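Local coordinates for protein 6-phosphogluconolactonase (Shewanella baltica, PDB 3NWP) that probably hydrolyses 6-phosphogluconolactone to 6-phosphogluconate in the oxidative branch of the pentose phosphate pathway, at residues G141-C144 and S145-P148; K198-V201 and Y202-L206; H212-P215 and I216-V219. All coordinates share one frame; numbering follows the deposited sequence. Where two conformers were deposited one is given.

Contact 1. Residues G141-C144 and S145-P148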
# COMPACT_ATOMS: atom_id res chain seq x y z
N GLY A 141 1.66 3.09 14.23
CA GLY A 141 2.82 2.74 13.42
C GLY A 141 2.75 1.56 12.49
O GLY A 141 3.76 1.23 11.87
N HIS A 142 1.57 0.93 12.39
CA HIS A 142 1.37 -0.16 11.44
C HIS A 142 1.36 0.38 10.02
O HIS A 142 1.06 1.58 9.81
CB HIS A 142 0.10 -1.00 11.71
CG HIS A 142 -1.16 -0.54 11.05
ND1 HIS A 142 -2.03 0.35 11.63
CD2 HIS A 142 -1.71 -0.89 9.86
CE1 HIS A 142 -3.07 0.53 10.83
NE2 HIS A 142 -2.90 -0.21 9.75
N THR A 143 1.68 -0.49 9.07
CA THR A 143 1.48 -0.23 7.65
C THR A 143 1.03 -1.55 7.05
O THR A 143 1.11 -2.59 7.68
CB THR A 143 2.75 0.32 6.99
OG1 THR A 143 2.44 0.71 5.65
CG2 THR A 143 3.90 -0.70 6.92
N CYS A 144 0.49 -1.52 5.83
CA CYS A 144 -0.16 -2.75 5.29
C CYS A 144 -1.06 -3.31 6.39
O CYS A 144 -1.81 -2.54 7.02
CB CYS A 144 0.86 -3.74 4.75
SG CYS A 144 1.91 -3.02 3.44
N SER A 145 -1.06 -4.64 6.61
CA SER A 145 -1.63 -5.21 7.84
C SER A 145 -0.52 -5.84 8.68
O SER A 145 -0.69 -6.93 9.27
CB SER A 145 -2.85 -6.15 7.60
OG SER A 145 -4.03 -5.38 7.36
N TRP A 146 0.61 -5.14 8.75
CA TRP A 146 1.73 -5.47 9.63
C TRP A 146 1.49 -4.79 10.94
O TRP A 146 1.80 -3.62 11.12
CB TRP A 146 3.09 -5.01 9.06
CG TRP A 146 3.45 -5.39 7.65
CD1 TRP A 146 2.83 -6.31 6.81
CD2 TRP A 146 4.48 -4.78 6.88
NE1 TRP A 146 3.44 -6.30 5.58
CE2 TRP A 146 4.43 -5.34 5.59
CE3 TRP A 146 5.41 -3.77 7.15
CZ2 TRP A 146 5.32 -4.95 4.59
CZ3 TRP A 146 6.29 -3.39 6.13
CH2 TRP A 146 6.21 -3.96 4.87
N PHE A 147 0.83 -5.48 11.86
CA PHE A 147 0.39 -4.88 13.08
C PHE A 147 1.28 -5.31 14.25
O PHE A 147 1.54 -6.52 14.40
CB PHE A 147 -1.03 -5.31 13.41
CG PHE A 147 -2.09 -4.55 12.68
CD1 PHE A 147 -2.58 -3.37 13.21
CD2 PHE A 147 -2.62 -5.02 11.49
CE1 PHE A 147 -3.58 -2.67 12.55
CE2 PHE A 147 -3.58 -4.30 10.82
CZ PHE A 147 -4.07 -3.13 11.36
N PRO A 148 1.66 -4.37 15.08
CA PRO A 148 2.49 -4.74 16.24
C PRO A 148 1.73 -5.56 17.30
O PRO A 148 2.34 -6.25 18.09
CB PRO A 148 2.96 -3.39 16.76
CG PRO A 148 1.99 -2.38 16.30
CD PRO A 148 1.41 -2.92 15.01
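The amide N of Trp146 donates to the carbonyl O of Thr143 over 2.8 Å, with an N-H...O angle of 159°, and this bond closes a four-residue turn whose inner residues are Cys144 and Ser145. Beside it, the methyl CG2 of Thr143 presses obliquely on the benzo part of the indole, 3.4 Å from Trp146 CE3. Within the turn, Cys144 CB sits over one indole face, 3.9 Å from the centre of the five-membered ring, and its SG lies obliquely alongside in a sulfur-aromatic contact. Trp146 NE1 finds its acceptor outside the turn, in the carbonyl of Leu178.

The turn belongs to the loop after strand 132-135; the Gly-Met-Gly-x-Asp-Gly-His-Thr run of this loop is recognisable as a sequence signature of 6-phosphogluconolactonases. Ser145 OG is hydrogen-bonded to Asp72 and Arg175.

Farther out, His142 and Phe147 stack face to face, ring centres 4.0 Å apart and planes 19° from parallel. Phe147 CE1 stands over the middle of the imidazole, while the imidazole meets the phenyl ring nearer its rim. CG of His142 is placed between its own backbone N and carbonyl carbon (chi1 89°), which stands the ring alongside Phe147, and ND1 is tied to Asp140. Trp146 O is buried without a hydrogen-bond partner in the model; His142 CB packs against it at 3.2 Å, and His142 CA makes a C-H...O contact with the same oxygen.

Contact 2. Residues K198-V201 and Y202-L206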
# COMPACT_ATOMS: atom_id res chain seq x y z
N LYS A 198 -0.80 12.26 12.48
CA LYS A 198 0.07 11.39 11.67
C LYS A 198 1.48 11.93 11.58
O LYS A 198 2.46 11.16 11.53
CB LYS A 198 -0.51 11.22 10.25
CG LYS A 198 -1.75 10.35 10.14
CD LYS A 198 -1.54 8.93 10.67
CE LYS A 198 -2.80 8.07 10.55
NZ LYS A 198 -3.14 7.78 9.09
N LEU A 199 1.64 13.25 11.51
CA LEU A 199 3.01 13.80 11.47
C LEU A 199 3.73 13.45 12.78
O LEU A 199 4.91 13.03 12.75
CB LEU A 199 3.03 15.32 11.23
CG LEU A 199 4.41 15.97 11.21
CD1 LEU A 199 5.12 15.50 9.97
CD2 LEU A 199 4.21 17.52 11.30
N SER A 200 3.04 13.59 13.91
CA SER A 200 3.64 13.24 15.21
C SER A 200 4.05 11.76 15.26
O SER A 200 5.15 11.43 15.71
CB SER A 200 2.64 13.54 16.34
OG SER A 200 3.19 13.16 17.60
N VAL A 201 3.17 10.88 14.78
CA VAL A 201 3.46 9.43 14.75
C VAL A 201 4.61 9.11 13.81
O VAL A 201 5.45 8.28 14.09
CB VAL A 201 2.17 8.63 14.42
CG1 VAL A 201 2.44 7.14 14.22
CG2 VAL A 201 1.10 8.92 15.51
N TYR A 202 4.67 9.78 12.65
CA TYR A 202 5.81 9.63 11.72
C TYR A 202 7.13 10.02 12.42
O TYR A 202 8.13 9.32 12.32
CB TYR A 202 5.57 10.45 10.44
CG TYR A 202 6.80 10.59 9.57
CD1 TYR A 202 7.30 9.53 8.82
CD2 TYR A 202 7.39 11.81 9.44
CE1 TYR A 202 8.43 9.68 8.02
CE2 TYR A 202 8.50 11.96 8.65
CZ TYR A 202 9.01 10.88 7.95
OH TYR A 202 10.12 11.09 7.17
N ARG A 203 7.14 11.15 13.11
CA ARG A 203 8.34 11.56 13.84
C ARG A 203 8.70 10.50 14.90
O ARG A 203 9.88 10.20 15.09
CB ARG A 203 8.13 12.95 14.49
CG ARG A 203 7.95 14.07 13.48
CD ARG A 203 9.17 14.38 12.70
NE ARG A 203 10.29 14.76 13.56
CZ ARG A 203 11.50 15.10 13.13
NH1 ARG A 203 11.78 15.20 11.82
NH2 ARG A 203 12.43 15.41 14.03
N GLN A 204 7.71 9.95 15.59
CA GLN A 204 7.99 8.85 16.52
C GLN A 204 8.59 7.66 15.81
O GLN A 204 9.51 7.01 16.31
CB GLN A 204 6.75 8.38 17.25
CG GLN A 204 6.19 9.37 18.21
CD GLN A 204 4.98 8.80 18.89
OE1 GLN A 204 3.88 8.86 18.35
NE2 GLN A 204 5.18 8.16 20.02
N ALA A 205 8.06 7.33 14.62
CA ALA A 205 8.61 6.23 13.89
C ALA A 205 10.09 6.42 13.59
O ALA A 205 10.85 5.46 13.64
CB ALA A 205 7.83 6.00 12.54
N LEU A 206 10.54 7.64 13.29
CA LEU A 206 11.95 7.89 13.01
C LEU A 206 12.85 7.76 14.24
O LEU A 206 14.07 7.73 14.06
CB LEU A 206 12.13 9.27 12.39
CG LEU A 206 11.40 9.53 11.05
CD1 LEU A 206 11.60 11.03 10.65
CD2 LEU A 206 11.87 8.57 9.97
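Tyr202 lies one helical turn beyond Lys198, and its amide N donates to Lys198 O at 2.8 Å. From there its side chain can be traced outward. CB rests on the carbonyls of the preceding turn, 3.4 Å from Lys198 O and 3.5 Å from Leu199 O. CG stands opposite the backbone N (chi1 168°), which swings the ring out beside the helix and sets one edge, near the ring plane, toward Leu199 O. On that edge CD2 meets the methyl CD1 of Leu199 loosely, at 4.4 Å. Farther along, one face of the ring takes Leu206: its CG lies 4.1 Å above the plane, toward the rim. Beyond this the ring carries OH clear of residues 198-201.

The remaining backbone bonds repeat the i to i+4 pattern of an alpha helix: Arg203 N to Leu199 O, Gln204 N to Ser200 O, and Ala205 N to Val201 O. Leu199 O is crowded as well as bonded, because Arg203 CG packs 3.3 Å from it before that chain bends twice on its way out; NH1 there binds a hexaethylene glycol, probably carried over from crystallisation. Lys198 leads off in another direction, its NZ donating to the carbonyl of Met137.

Helix 196-206 follows strand 189-194 and packs on the parallel part of the sheet. Leu199 touches Trp231 and Tyr202 touches Val229, both on strand 227-232, while Tyr202 and Ala205 also pack on Leu220 of helix 217-220, and Val201 lies against Met137 and Met214 in the loops.

Contact 3. Residues H212-P215 and I216-V219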
# COMPACT_ATOMS: atom_id res chain seq x y z
N HIS A 212 9.29 -4.09 15.38
CA HIS A 212 8.24 -4.75 16.10
C HIS A 212 7.35 -3.80 16.84
O HIS A 212 6.18 -4.08 17.02
CB HIS A 212 8.84 -5.86 17.02
CG HIS A 212 9.45 -6.97 16.22
ND1 HIS A 212 10.80 -7.02 15.92
CD2 HIS A 212 8.89 -8.03 15.58
CE1 HIS A 212 11.04 -8.08 15.17
NE2 HIS A 212 9.90 -8.71 14.95
N ALA A 213 7.88 -2.65 17.26
CA ALA A 213 7.05 -1.65 17.91
C ALA A 213 6.22 -0.83 16.88
O ALA A 213 5.04 -0.54 17.12
CB ALA A 213 7.94 -0.68 18.74
N MSE A 214 6.85 -0.46 15.78
CA MSE A 214 6.20 0.34 14.70
C MSE A 214 6.62 -0.20 13.35
O MSE A 214 7.67 0.16 12.81
CB MSE A 214 6.58 1.83 14.83
CG MSE A 214 6.06 2.50 16.11
SE MSE A 214 6.42 4.34 16.26
CE MSE A 214 5.16 4.89 15.15
N PRO A 215 5.80 -1.10 12.77
CA PRO A 215 6.25 -1.81 11.55
C PRO A 215 6.51 -0.96 10.28
O PRO A 215 7.26 -1.39 9.42
CB PRO A 215 5.13 -2.84 11.35
CG PRO A 215 4.67 -3.15 12.77
CD PRO A 215 4.66 -1.78 13.42
N ILE A 216 5.96 0.26 10.24
CA ILE A 216 6.31 1.22 9.20
C ILE A 216 7.84 1.41 9.12
O ILE A 216 8.40 1.70 8.08
CB ILE A 216 5.54 2.54 9.39
CG1 ILE A 216 5.80 3.50 8.22
CG2 ILE A 216 6.01 3.28 10.67
CD1 ILE A 216 5.33 2.97 6.81
N ARG A 217 8.54 1.24 10.27
CA ARG A 217 9.97 1.34 10.23
C ARG A 217 10.68 0.38 9.31
O ARG A 217 11.79 0.64 8.86
CB ARG A 217 10.54 1.18 11.68
CG ARG A 217 10.11 2.31 12.61
CD ARG A 217 10.34 1.96 14.08
NE ARG A 217 10.14 3.11 14.95
CZ ARG A 217 9.93 3.04 16.27
NH1 ARG A 217 9.79 1.84 16.85
NH2 ARG A 217 9.81 4.15 17.01
N ALA A 218 10.06 -0.79 9.02
CA ALA A 218 10.66 -1.71 8.07
C ALA A 218 10.82 -1.13 6.68
O ALA A 218 11.75 -1.46 5.96
CB ALA A 218 9.88 -3.05 8.03
N VAL A 219 9.92 -0.20 6.34
CA VAL A 219 9.96 0.57 5.10
C VAL A 219 10.87 1.81 5.23
O VAL A 219 11.72 2.05 4.37
CB VAL A 219 8.54 1.00 4.70
CG1 VAL A 219 8.56 2.01 3.55
CG2 VAL A 219 7.71 -0.26 4.29
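A type I beta turn from Met214 to Arg217 leads the chain into the short helix 217-220. Its closing bond runs from Arg217 N to Met214 O, 2.9 Å long. The same oxygen is hemmed in by the root of the arginine side chain, Arg217 CB lying 3.2 Å away, and CG and CD following close by.

The Arg217 chain is extended from CG to NE, which carries the guanidinium back past the turn and across Met214. Met214 is deposited as selenomethionine, and its SE rests over one face of the guanidinium, 3.5 Å from Arg217 NH2 and toward the rim of the group. Two carbons stand on the same side of the guanidinium plane as SE: Met214 CB sits 3.8 Å from Arg217 NE, and Ala213 CB approaches Arg217 NH1 obliquely at 3.7 Å.

All three guanidinium nitrogens have carbonyl acceptors outside the turn: NE binds Ala205 O, NH2 binds Gln204 O and NH1 binds Asp210 O. Two of these carbonyls belong to the last turn of helix 196-206, where a positive charge would be expected to suit the negative end of the helix dipole. A leucine in place of Arg217 would probably leave the carbonyls of Ala205, Gln204 and Asp210 without these donors and the selenium side chain without the flat group it lies on.

The Ile216 side chain packs against Leu191 of strand 189-194 and against Thr143, while the ring of Pro215 touches Trp146. Just after Arg217, Ala218 N donates to Pro215 O at 2.9 Å, and Ala218 CB lies 3.4 Å from that same oxygen.

Along the chain the order is contact 1, contact 2, contact 3. Contact 3 touches both of the others and lies nearer to each than they lie to one another: its centre is about 7 Å from that of contact 1 and 11 Å from that of contact 2, whereas those two are 14 Å apart, with Val201 packing on Gly141. Toward contact 1, Gly141 O and Ile216 N are probably hydrogen-bonded; toward contact 2, Met214 SE packs on Ala205 CA. Loop 141-148 and helix 196-206 come after the adjacent parallel strands 132-135 and 189-194, so residues 212-219 bring together the connections that follow two neighbouring strands and back the signature loop, consistent with a fixed loop shape.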